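Local coordinates for protein L-ribulose 3-epimerase (Methylomonas sp. DH-1, PDB 7CJ7) that catalyses the manganese-dependent epimerization of ketoses at carbon 3, with highest activity toward L-ribulose, and works as a homodimer, at residues A[183-188]-A[209-214]; A[215-220]-A[246-251]. All coordinates share one frame; numbering follows the deposited sequence.

Contact 1. Residues A[183-188]-A[209-214]; sequences HLDTYH and YVHIGE. With MN (manganese (II) ion), chain D; SOL (L-sorbose), chain C.
His183 and Asp185 lie beside Tyr209 and His211 on neighbouring parallel strands of the TIM barrel. The axes of 183-185 and 209-212 approach to 4.7 Å. Backbone hydrogen bonds run from Leu184 N to Tyr209 O, from His211 N to Leu184 O, and from Thr186 N to His211 O. The side chains of His183, Asp185, Tyr209 and His211 share one face of the sheet.

The His183 side chain starts at CB, which packs near Tyr209 CB. Its CG, anti to the backbone N (chi1 170°), lies 3.8 Å from Tyr209 CB. Tyr209 CB and CD1 sit over the ring face. His183 CD2 approaches Tyr209 O. The far edge of the ring meets the face of His211 edge-to-face, with planes at 85°. His183 CE1 is 3.5 Å from both His211 CE1 and NE2. His183 NE2 stands over the centre of that ring, 3.3 Å from His211 CD2. His183 ND1 is hydrogen-bonded to Gly110 N.

His211 ND1 and Asp185 OD2 both bind manganese, and L-sorbose adds O2 and O3. His211 NE2 is hydrogen-bonded to Glu41, so the ring is held at both nitrogens and its rotation is fixed. His188 NE2 donates to sorbose O1 and O2.

Asp185 also caps the following helix: OD1 accepts from Tyr187 N at 2.9 Å. Beyond the strands, Thr186 OG1 donates to Gly213 O at 2.7 Å.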
ATOM      1  N   HIS A 183       5.402  -0.216  17.591  1.00  8.82           N
ATOM      2  CA  HIS A 183       4.786  -1.476  17.111  1.00  8.49           C
ATOM      3  C   HIS A 183       5.119  -1.588  15.623  1.00  8.81           C
ATOM      4  O   HIS A 183       4.792  -0.650  14.885  1.00  9.14           O
ATOM      5  CB  HIS A 183       3.297  -1.438  17.470  1.00  8.93           C
ATOM      6  CG  HIS A 183       2.450  -2.510  16.881  1.00  9.13           C
ATOM      7  ND1 HIS A 183       1.079  -2.519  17.065  1.00  9.49           N
ATOM      8  CD2 HIS A 183       2.743  -3.582  16.108  1.00  9.39           C
ATOM      9  CE1 HIS A 183       0.561  -3.552  16.431  1.00  9.75           C
ATOM     10  NE2 HIS A 183       1.563  -4.230  15.843  1.00 10.19           N
ATOM     11  N   LEU A 184       5.834  -2.642  15.221  1.00  8.87           N
ATOM     12  CA  LEU A 184       6.224  -2.848  13.807  1.00  8.51           C
ATOM     13  C   LEU A 184       5.408  -4.004  13.240  1.00  8.18           C
ATOM     14  O   LEU A 184       5.084  -4.941  14.001  1.00  7.93           O
ATOM     15  CB  LEU A 184       7.721  -3.124  13.693  1.00  8.57           C
ATOM     16  CG  LEU A 184       8.629  -1.921  13.950  1.00  9.21           C
ATOM     17  CD1 LEU A 184      10.081  -2.351  13.868  1.00  9.75           C
ATOM     18  CD2 LEU A 184       8.365  -0.800  12.951  1.00  9.57           C
ATOM     19  N   ASP A 185       5.085  -3.907  11.956  1.00  7.72           N
ATOM     20  CA  ASP A 185       4.234  -4.880  11.226  1.00  8.38           C
ATOM     21  C   ASP A 185       4.923  -5.181   9.894  1.00  8.20           C
ATOM     22  O   ASP A 185       5.122  -4.237   9.105  1.00  8.06           O
ATOM     23  CB  ASP A 185       2.828  -4.306  11.065  1.00  8.24           C
ATOM     24  CG  ASP A 185       1.867  -5.215  10.318  1.00  8.68           C
ATOM     25  OD1 ASP A 185       2.309  -5.895   9.393  1.00  9.17           O
ATOM     26  OD2 ASP A 185       0.688  -5.210  10.674  1.00  8.41           O
ATOM     27  N   THR A 186       5.308  -6.434   9.654  1.00  7.56           N
ATOM     28  CA  THR A 186       6.151  -6.798   8.486  1.00  8.02           C
ATOM     29  C   THR A 186       5.435  -6.422   7.179  1.00  7.53           C
ATOM     30  O   THR A 186       6.129  -6.112   6.204  1.00  8.31           O
ATOM     31  CB  THR A 186       6.556  -8.273   8.518  1.00  8.35           C
ATOM     32  OG1 THR A 186       5.383  -9.091   8.562  1.00  8.30           O
ATOM     33  CG2 THR A 186       7.457  -8.585   9.694  1.00  8.23           C
ATOM     34  N   TYR A 187       4.105  -6.472   7.136  1.00  7.30           N
ATOM     35  CA  TYR A 187       3.329  -6.100   5.924  1.00  7.83           C
ATOM     36  C   TYR A 187       3.604  -4.631   5.579  1.00  8.17           C
ATOM     37  O   TYR A 187       3.876  -4.303   4.412  1.00  8.66           O
ATOM     38  CB  TYR A 187       1.834  -6.346   6.126  1.00  7.91           C
ATOM     39  CG  TYR A 187       0.961  -5.639   5.123  1.00  8.26           C
ATOM     40  CD1 TYR A 187       0.834  -6.099   3.827  1.00  8.56           C
ATOM     41  CD2 TYR A 187       0.254  -4.501   5.472  1.00  7.96           C
ATOM     42  CE1 TYR A 187       0.040  -5.442   2.899  1.00  9.39           C
ATOM     43  CE2 TYR A 187      -0.549  -3.839   4.556  1.00  8.58           C
ATOM     44  CZ  TYR A 187      -0.678  -4.327   3.273  1.00  8.91           C
ATOM     45  OH  TYR A 187      -1.462  -3.678   2.361  1.00 10.95           O
ATOM     46  N   HIS A 188       3.517  -3.750   6.575  1.00  8.14           N
ATOM     47  CA  HIS A 188       3.738  -2.292   6.397  1.00  8.98           C
ATOM     48  C   HIS A 188       5.215  -2.013   6.112  1.00  9.17           C
ATOM     49  O   HIS A 188       5.502  -1.148   5.266  1.00  9.78           O
ATOM     50  CB  HIS A 188       3.190  -1.534   7.605  1.00  8.85           C
ATOM     51  CG  HIS A 188       1.716  -1.694   7.753  1.00  8.61           C
ATOM     52  ND1 HIS A 188       0.827  -1.199   6.821  1.00  8.04           N
ATOM     53  CD2 HIS A 188       0.976  -2.291   8.715  1.00  8.74           C
ATOM     54  CE1 HIS A 188      -0.403  -1.478   7.214  1.00  8.99           C
ATOM     55  NE2 HIS A 188      -0.335  -2.143   8.374  1.00  8.99           N
ATOM     56  N   TYR A 209       5.921  -4.341  20.423  1.00  9.45           N
ATOM     57  CA  TYR A 209       4.869  -5.195  19.804  1.00  9.11           C
ATOM     58  C   TYR A 209       5.210  -5.443  18.332  1.00  8.82           C
ATOM     59  O   TYR A 209       5.746  -4.548  17.657  1.00  8.77           O
ATOM     60  CB  TYR A 209       3.493  -4.532  19.956  1.00  9.46           C
ATOM     61  CG  TYR A 209       2.317  -5.472  20.071  1.00  9.91           C
ATOM     62  CD1 TYR A 209       1.777  -6.102  18.962  1.00 10.28           C
ATOM     63  CD2 TYR A 209       1.715  -5.714  21.295  1.00  9.73           C
ATOM     64  CE1 TYR A 209       0.693  -6.961  19.073  1.00 11.17           C
ATOM     65  CE2 TYR A 209       0.632  -6.565  21.423  1.00 10.91           C
ATOM     66  CZ  TYR A 209       0.107  -7.189  20.307  1.00 11.09           C
ATOM     67  OH  TYR A 209      -0.981  -8.030  20.429  1.00 11.78           O
ATOM     68  N   VAL A 210       4.879  -6.638  17.850  1.00  7.82           N
ATOM     69  CA  VAL A 210       5.207  -7.089  16.477  1.00  7.85           C
ATOM     70  C   VAL A 210       3.987  -7.763  15.852  1.00  7.19           C
ATOM     71  O   VAL A 210       3.366  -8.628  16.508  1.00  6.91           O
ATOM     72  CB  VAL A 210       6.422  -8.029  16.475  1.00  8.38           C
ATOM     73  CG1 VAL A 210       6.546  -8.745  15.142  1.00  9.03           C
ATOM     74  CG2 VAL A 210       7.697  -7.289  16.832  1.00  8.62           C
ATOM     75  N   HIS A 211       3.658  -7.347  14.633  1.00  6.64           N
ATOM     76  CA  HIS A 211       2.748  -8.073  13.718  1.00  7.33           C
ATOM     77  C   HIS A 211       3.558  -8.747  12.617  1.00  7.86           C
ATOM     78  O   HIS A 211       4.420  -8.083  11.983  1.00  7.22           O
ATOM     79  CB  HIS A 211       1.692  -7.156  13.119  1.00  8.05           C
ATOM     80  CG  HIS A 211       0.588  -6.852  14.068  1.00  7.88           C
ATOM     81  ND1 HIS A 211      -0.456  -6.020  13.727  1.00  7.78           N
ATOM     82  CD2 HIS A 211       0.359  -7.262  15.337  1.00  8.47           C
ATOM     83  CE1 HIS A 211      -1.314  -5.966  14.725  1.00  8.54           C
ATOM     84  NE2 HIS A 211      -0.824  -6.695  15.740  1.00  8.65           N
ATOM     85  N   ILE A 212       3.227 -10.016  12.387  1.00  8.06           N
ATOM     86  CA  ILE A 212       3.766 -10.843  11.280  1.00  8.28           C
ATOM     87  C   ILE A 212       2.658 -10.938  10.238  1.00  8.63           C
ATOM     88  O   ILE A 212       1.630 -11.592  10.513  1.00  8.79           O
ATOM     89  CB  ILE A 212       4.223 -12.222  11.780  1.00  9.40           C
ATOM     90  CG1 ILE A 212       5.256 -12.111  12.902  1.00  9.49           C
ATOM     91  CG2 ILE A 212       4.720 -13.074  10.622  1.00  9.73           C
ATOM     92  CD1 ILE A 212       6.478 -11.298  12.538  1.00  9.93           C
ATOM     93  N   GLY A 213       2.851 -10.250   9.120  1.00  9.11           N
ATOM     94  CA  GLY A 213       1.958 -10.289   7.949  1.00  9.48           C
ATOM     95  C   GLY A 213       2.753 -10.485   6.672  1.00  9.56           C
ATOM     96  O   GLY A 213       3.812  -9.838   6.510  1.00  9.74           O
ATOM     97  N   GLU A 214       2.277 -11.346   5.781  1.00  9.93           N
ATOM     98  CA  GLU A 214       2.900 -11.526   4.449  1.00 10.50           C
ATOM     99  C   GLU A 214       2.631 -10.261   3.621  1.00  9.52           C
ATOM    100  O   GLU A 214       1.774  -9.440   4.008  1.00  9.80           O
ATOM    101  CB  GLU A 214       2.373 -12.810   3.802  1.00 10.62           C
ATOM    102  CG  GLU A 214       3.113 -13.233   2.542  1.00 11.53           C
ATOM    103  CD  GLU A 214       4.636 -13.235   2.601  1.00 12.06           C
ATOM    104  OE1 GLU A 214       5.226 -14.323   2.802  1.00 13.87           O
ATOM    105  OE2 GLU A 214       5.236 -12.151   2.403  1.00 11.45           O
TER
HETATM  106 MN    MN D 302      -0.844  -4.845  11.921  1.00 20.11          MN
HETATM  107  C1  SOL C 301      -3.763  -2.409   9.819  1.00 18.34           C
HETATM  108  O1  SOL C 301      -3.254  -2.472   8.508  1.00 15.98           O
HETATM  109  C2  SOL C 301      -3.005  -3.296  10.754  1.00 16.34           C
HETATM  110  O2  SOL C 301      -1.872  -3.655  10.484  1.00 14.15           O
HETATM  111  C3  SOL C 301      -3.701  -3.779  12.019  1.00 18.35           C
HETATM  112  O3  SOL C 301      -2.762  -4.211  12.976  1.00 13.86           O
HETATM  113  C4  SOL C 301      -4.602  -2.698  12.606  1.00 21.18           C
HETATM  114  O4  SOL C 301      -3.810  -1.563  12.962  1.00 28.39           O
HETATM  115  C5  SOL C 301      -5.378  -3.152  13.844  1.00 24.39           C
HETATM  116  O5  SOL C 301      -6.043  -2.030  14.422  1.00 31.17           O
HETATM  117  C6  SOL C 301      -6.402  -4.230  13.556  1.00 26.53           C
HETATM  118  O6  SOL C 301      -7.054  -4.638  14.761  1.00 23.74           O

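Contact 2. Residues A[215-220]-A[246-251]; sequences SHRGYL and ESFSSE. With MN (manganese (II) ion), chain D; SOL (L-sorbose), chain C.
Arg217 and Phe248 pack together where two loops meet at the C-terminal ends of the TIM-barrel strands, beside the manganese and sugar site. The loop 215-220 follows strand 207-212. The loop 246-251 follows strand 242-245.

Along the first loop, His216 ND1 accepts from Gly218 N in the ring plane, at 3.0 Å, and so braces the turn around Arg217. The backbone O of His216 is hydrogen-bonded by Arg156 of the second subunit, which ties this loop to the dimer interface.

Arg217 carries most of the contact. Its backbone O accepts two hydrogen bonds, one from Phe248 N and one from Ser247 OG, the latter at 2.6 Å. The side chain runs alongside that of Phe248. It bends at chi3 (85°), and Phe248 CE2 lies over the centre of one guanidinium face, 3.7 Å from Arg217 CZ. The two planes are steeply inclined, at 71°, so this is not a flat stack.

The guanidinium edge serves the sugar and two waters. NH1 donates to L-sorbose O1, while NH2 donates to both O1 and O2. One water joins NE to Glu246 O. A second lies between NH2 and Glu246 OE2. Arg217 also binds D-allulose and D-fructose.

Gly218 adds a third water, which donates to both Gly218 O and Glu246 O. Thus Glu246 O receives two of the bridging waters.

The Glu246 side chain stretches out and carries its carboxylate to the metal. Glu246 is probably one of the two proton donor/acceptor residues, as in related enzymes. Its OE2 binds manganese at 2.1 Å, and Glu246 OE1 lies 2.8 Å from sorbose O3.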
ATOM      1  N   SER A 215       3.358 -10.087   2.526  1.00 10.16           N
ATOM      2  CA  SER A 215       3.282  -8.887   1.655  1.00  9.61           C
ATOM      3  C   SER A 215       1.846  -8.649   1.183  1.00  9.98           C
ATOM      4  O   SER A 215       1.465  -7.475   1.041  1.00 10.54           O
ATOM      5  CB  SER A 215       4.242  -9.011   0.500  1.00 10.47           C
ATOM      6  OG  SER A 215       4.059 -10.242  -0.198  1.00 11.36           O
ATOM      7  N   HIS A 216       1.084  -9.711   0.912  1.00 10.14           N
ATOM      8  CA  HIS A 216      -0.317  -9.621   0.424  1.00 10.96           C
ATOM      9  C   HIS A 216      -1.320  -9.929   1.548  1.00 10.06           C
ATOM     10  O   HIS A 216      -2.531  -9.978   1.247  1.00 10.70           O
ATOM     11  CB  HIS A 216      -0.510 -10.549  -0.778  1.00 11.55           C
ATOM     12  CG  HIS A 216       0.033 -11.919  -0.576  1.00 11.91           C
ATOM     13  ND1 HIS A 216      -0.147 -12.614   0.601  1.00 12.18           N
ATOM     14  CD2 HIS A 216       0.726 -12.733  -1.402  1.00 14.06           C
ATOM     15  CE1 HIS A 216       0.415 -13.801   0.495  1.00 12.96           C
ATOM     16  NE2 HIS A 216       0.954 -13.902  -0.728  1.00 12.93           N
ATOM     17  N   ARG A 217      -0.827 -10.155   2.768  1.00 10.01           N
ATOM     18  CA  ARG A 217      -1.612 -10.391   4.016  1.00 10.64           C
ATOM     19  C   ARG A 217      -2.255 -11.787   4.001  1.00 10.64           C
ATOM     20  O   ARG A 217      -3.195 -12.009   4.798  1.00 11.47           O
ATOM     21  CB  ARG A 217      -2.679  -9.311   4.233  1.00 11.93           C
ATOM     22  CG  ARG A 217      -2.214  -7.887   3.950  1.00 12.52           C
ATOM     23  CD  ARG A 217      -2.997  -6.809   4.706  1.00 13.60           C
ATOM     24  NE  ARG A 217      -2.482  -6.589   6.057  1.00 13.46           N
ATOM     25  CZ  ARG A 217      -2.714  -5.513   6.795  1.00 12.94           C
ATOM     26  NH1 ARG A 217      -3.489  -4.540   6.350  1.00 14.36           N
ATOM     27  NH2 ARG A 217      -2.165  -5.410   7.986  1.00 13.55           N
ATOM     28  N   GLY A 218      -1.738 -12.707   3.183  1.00 10.78           N
ATOM     29  CA  GLY A 218      -2.200 -14.110   3.123  1.00 11.04           C
ATOM     30  C   GLY A 218      -1.278 -15.070   3.863  1.00 10.69           C
ATOM     31  O   GLY A 218      -0.695 -14.678   4.890  1.00 10.14           O
ATOM     32  N   TYR A 219      -1.162 -16.305   3.367  1.00 10.74           N
ATOM     33  CA  TYR A 219      -0.288 -17.356   3.949  1.00 11.29           C
ATOM     34  C   TYR A 219       1.150 -16.833   4.078  1.00 10.49           C
ATOM     35  O   TYR A 219       1.707 -16.273   3.116  1.00 11.67           O
ATOM     36  CB  TYR A 219      -0.324 -18.622   3.090  1.00 11.33           C
ATOM     37  CG  TYR A 219      -1.462 -19.558   3.402  1.00 12.08           C
ATOM     38  CD1 TYR A 219      -2.678 -19.442   2.746  1.00 12.20           C
ATOM     39  CD2 TYR A 219      -1.306 -20.594   4.311  1.00 12.23           C
ATOM     40  CE1 TYR A 219      -3.727 -20.307   3.018  1.00 13.63           C
ATOM     41  CE2 TYR A 219      -2.341 -21.470   4.584  1.00 13.01           C
ATOM     42  CZ  TYR A 219      -3.559 -21.324   3.943  1.00 12.97           C
ATOM     43  OH  TYR A 219      -4.589 -22.179   4.239  1.00 15.80           O
ATOM     44  N   LEU A 220       1.778 -17.041   5.232  1.00 10.54           N
ATOM     45  CA  LEU A 220       3.203 -16.675   5.408  1.00 10.05           C
ATOM     46  C   LEU A 220       4.043 -17.550   4.469  1.00 11.20           C
ATOM     47  O   LEU A 220       3.807 -18.778   4.397  1.00 11.35           O
ATOM     48  CB  LEU A 220       3.626 -16.839   6.874  1.00  9.71           C
ATOM     49  CG  LEU A 220       2.831 -16.037   7.912  1.00  9.60           C
ATOM     50  CD1 LEU A 220       3.455 -16.164   9.298  1.00  9.12           C
ATOM     51  CD2 LEU A 220       2.703 -14.574   7.516  1.00  9.86           C
ATOM     52  N   GLU A 246      -1.117 -11.818  11.665  1.00 10.13           N
ATOM     53  CA  GLU A 246      -2.202 -10.978  11.130  1.00 11.11           C
ATOM     54  C   GLU A 246      -2.412 -11.332   9.657  1.00 11.08           C
ATOM     55  O   GLU A 246      -1.422 -11.405   8.899  1.00 10.31           O
ATOM     56  CB  GLU A 246      -1.866  -9.504  11.321  1.00 11.88           C
ATOM     57  CG  GLU A 246      -2.983  -8.585  10.895  1.00 13.39           C
ATOM     58  CD  GLU A 246      -2.817  -7.179  11.438  1.00 14.71           C
ATOM     59  OE1 GLU A 246      -3.713  -6.703  12.171  1.00 18.02           O
ATOM     60  OE2 GLU A 246      -1.790  -6.573  11.132  1.00 12.37           O
ATOM     61  N   SER A 247      -3.663 -11.537   9.267  1.00 10.84           N
ATOM     62  CA  SER A 247      -4.009 -11.972   7.894  1.00 12.06           C
ATOM     63  C   SER A 247      -5.452 -11.592   7.590  1.00 13.34           C
ATOM     64  O   SER A 247      -6.314 -11.746   8.466  1.00 14.38           O
ATOM     65  CB  SER A 247      -3.787 -13.458   7.741  1.00 13.39           C
ATOM     66  OG  SER A 247      -4.013 -13.871   6.412  1.00 13.79           O
ATOM     67  N   PHE A 248      -5.710 -11.141   6.371  1.00 13.17           N
ATOM     68  CA  PHE A 248      -7.069 -10.741   5.949  1.00 14.17           C
ATOM     69  C   PHE A 248      -7.398 -11.409   4.619  1.00 14.79           C
ATOM     70  O   PHE A 248      -6.560 -11.404   3.689  1.00 14.87           O
ATOM     71  CB  PHE A 248      -7.183  -9.221   5.877  1.00 14.79           C
ATOM     72  CG  PHE A 248      -6.870  -8.519   7.170  1.00 14.75           C
ATOM     73  CD1 PHE A 248      -7.827  -8.391   8.161  1.00 15.88           C
ATOM     74  CD2 PHE A 248      -5.609  -7.990   7.397  1.00 14.90           C
ATOM     75  CE1 PHE A 248      -7.523  -7.757   9.356  1.00 16.90           C
ATOM     76  CE2 PHE A 248      -5.312  -7.362   8.590  1.00 15.20           C
ATOM     77  CZ  PHE A 248      -6.269  -7.243   9.566  1.00 15.50           C
ATOM     78  N   SER A 249      -8.607 -11.964   4.555  1.00 15.00           N
ATOM     79  CA  SER A 249      -9.191 -12.565   3.334  1.00 15.67           C
ATOM     80  C   SER A 249     -10.641 -12.100   3.221  1.00 16.59           C
ATOM     81  O   SER A 249     -11.262 -11.882   4.275  1.00 17.54           O
ATOM     82  CB  SER A 249      -9.099 -14.068   3.379  1.00 16.80           C
ATOM     83  OG  SER A 249      -9.721 -14.630   2.236  1.00 19.88           O
ATOM     84  N   SER A 250     -11.164 -11.978   2.001  1.00 16.68           N
ATOM     85  CA  SER A 250     -12.599 -11.686   1.759  1.00 19.65           C
ATOM     86  C   SER A 250     -13.455 -12.804   2.376  1.00 19.39           C
ATOM     87  O   SER A 250     -14.665 -12.585   2.559  1.00 21.76           O
ATOM     88  CB  SER A 250     -12.881 -11.482   0.287  1.00 18.90           C
ATOM     89  OG  SER A 250     -12.494 -12.621  -0.468  1.00 20.16           O
ATOM     90  N   GLU A 251     -12.843 -13.944   2.719  1.00 20.42           N
ATOM     91  CA  GLU A 251     -13.507 -15.088   3.404  1.00 21.91           C
ATOM     92  C   GLU A 251     -14.151 -14.617   4.718  1.00 20.34           C
ATOM     93  O   GLU A 251     -15.273 -15.069   5.033  1.00 19.33           O
ATOM     94  CB  GLU A 251     -12.492 -16.199   3.692  1.00 24.33           C
ATOM     95  CG  GLU A 251     -13.118 -17.439   4.315  1.00 29.09           C
ATOM     96  CD  GLU A 251     -14.011 -18.219   3.370  1.00 29.87           C
ATOM     97  OE1 GLU A 251     -14.786 -19.074   3.850  1.00 33.41           O
ATOM     98  OE2 GLU A 251     -13.920 -17.970   2.157  1.00 34.81           O
TER
HETATM   99 MN    MN D 302      -0.844  -4.845  11.921  1.00 20.11          MN
HETATM  100  C1  SOL C 301      -3.763  -2.409   9.819  1.00 18.34           C
HETATM  101  O1  SOL C 301      -3.254  -2.472   8.508  1.00 15.98           O
HETATM  102  C2  SOL C 301      -3.005  -3.296  10.754  1.00 16.34           C
HETATM  103  O2  SOL C 301      -1.872  -3.655  10.484  1.00 14.15           O
HETATM  104  C3  SOL C 301      -3.701  -3.779  12.019  1.00 18.35           C
HETATM  105  O3  SOL C 301      -2.762  -4.211  12.976  1.00 13.86           O
HETATM  106  C4  SOL C 301      -4.602  -2.698  12.606  1.00 21.18           C
HETATM  107  O4  SOL C 301      -3.810  -1.563  12.962  1.00 28.39           O
HETATM  108  C5  SOL C 301      -5.378  -3.152  13.844  1.00 24.39           C
HETATM  109  O5  SOL C 301      -6.043  -2.030  14.422  1.00 31.17           O
HETATM  110  C6  SOL C 301      -6.402  -4.230  13.556  1.00 26.53           C
HETATM  111  O6  SOL C 301      -7.054  -4.638  14.761  1.00 23.74           O
HETATM  112  O   HOH W   1      -1.299  -8.918   7.299  1.00 16.03           O
HETATM  113  O   HOH W   2      -0.078  -7.417   9.066  1.00 17.48           O
HETATM  114  O   HOH W   3      -0.297 -12.478   6.417  1.00  8.99           O

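From the N terminus, the chain first enters contact 1 at the end of strand 180-185. It passes through helices 186-192 and 198-203 and closes this loop on strand 207-212. Contact 2 opens at once, at residue 215. Helix 227-236 and strand 242-245 follow before 246-251 closes it. The two loops are in series; they neither nest nor cross. Together they tie the last three barrel strands and the loops at their C-terminal ends. Ile212 O and Glu246 N, 3.0 Å apart, probably form a hydrogen bond between the contacts. Both sites converge on one manganese ion, whose protein ligands are completed by Glu152.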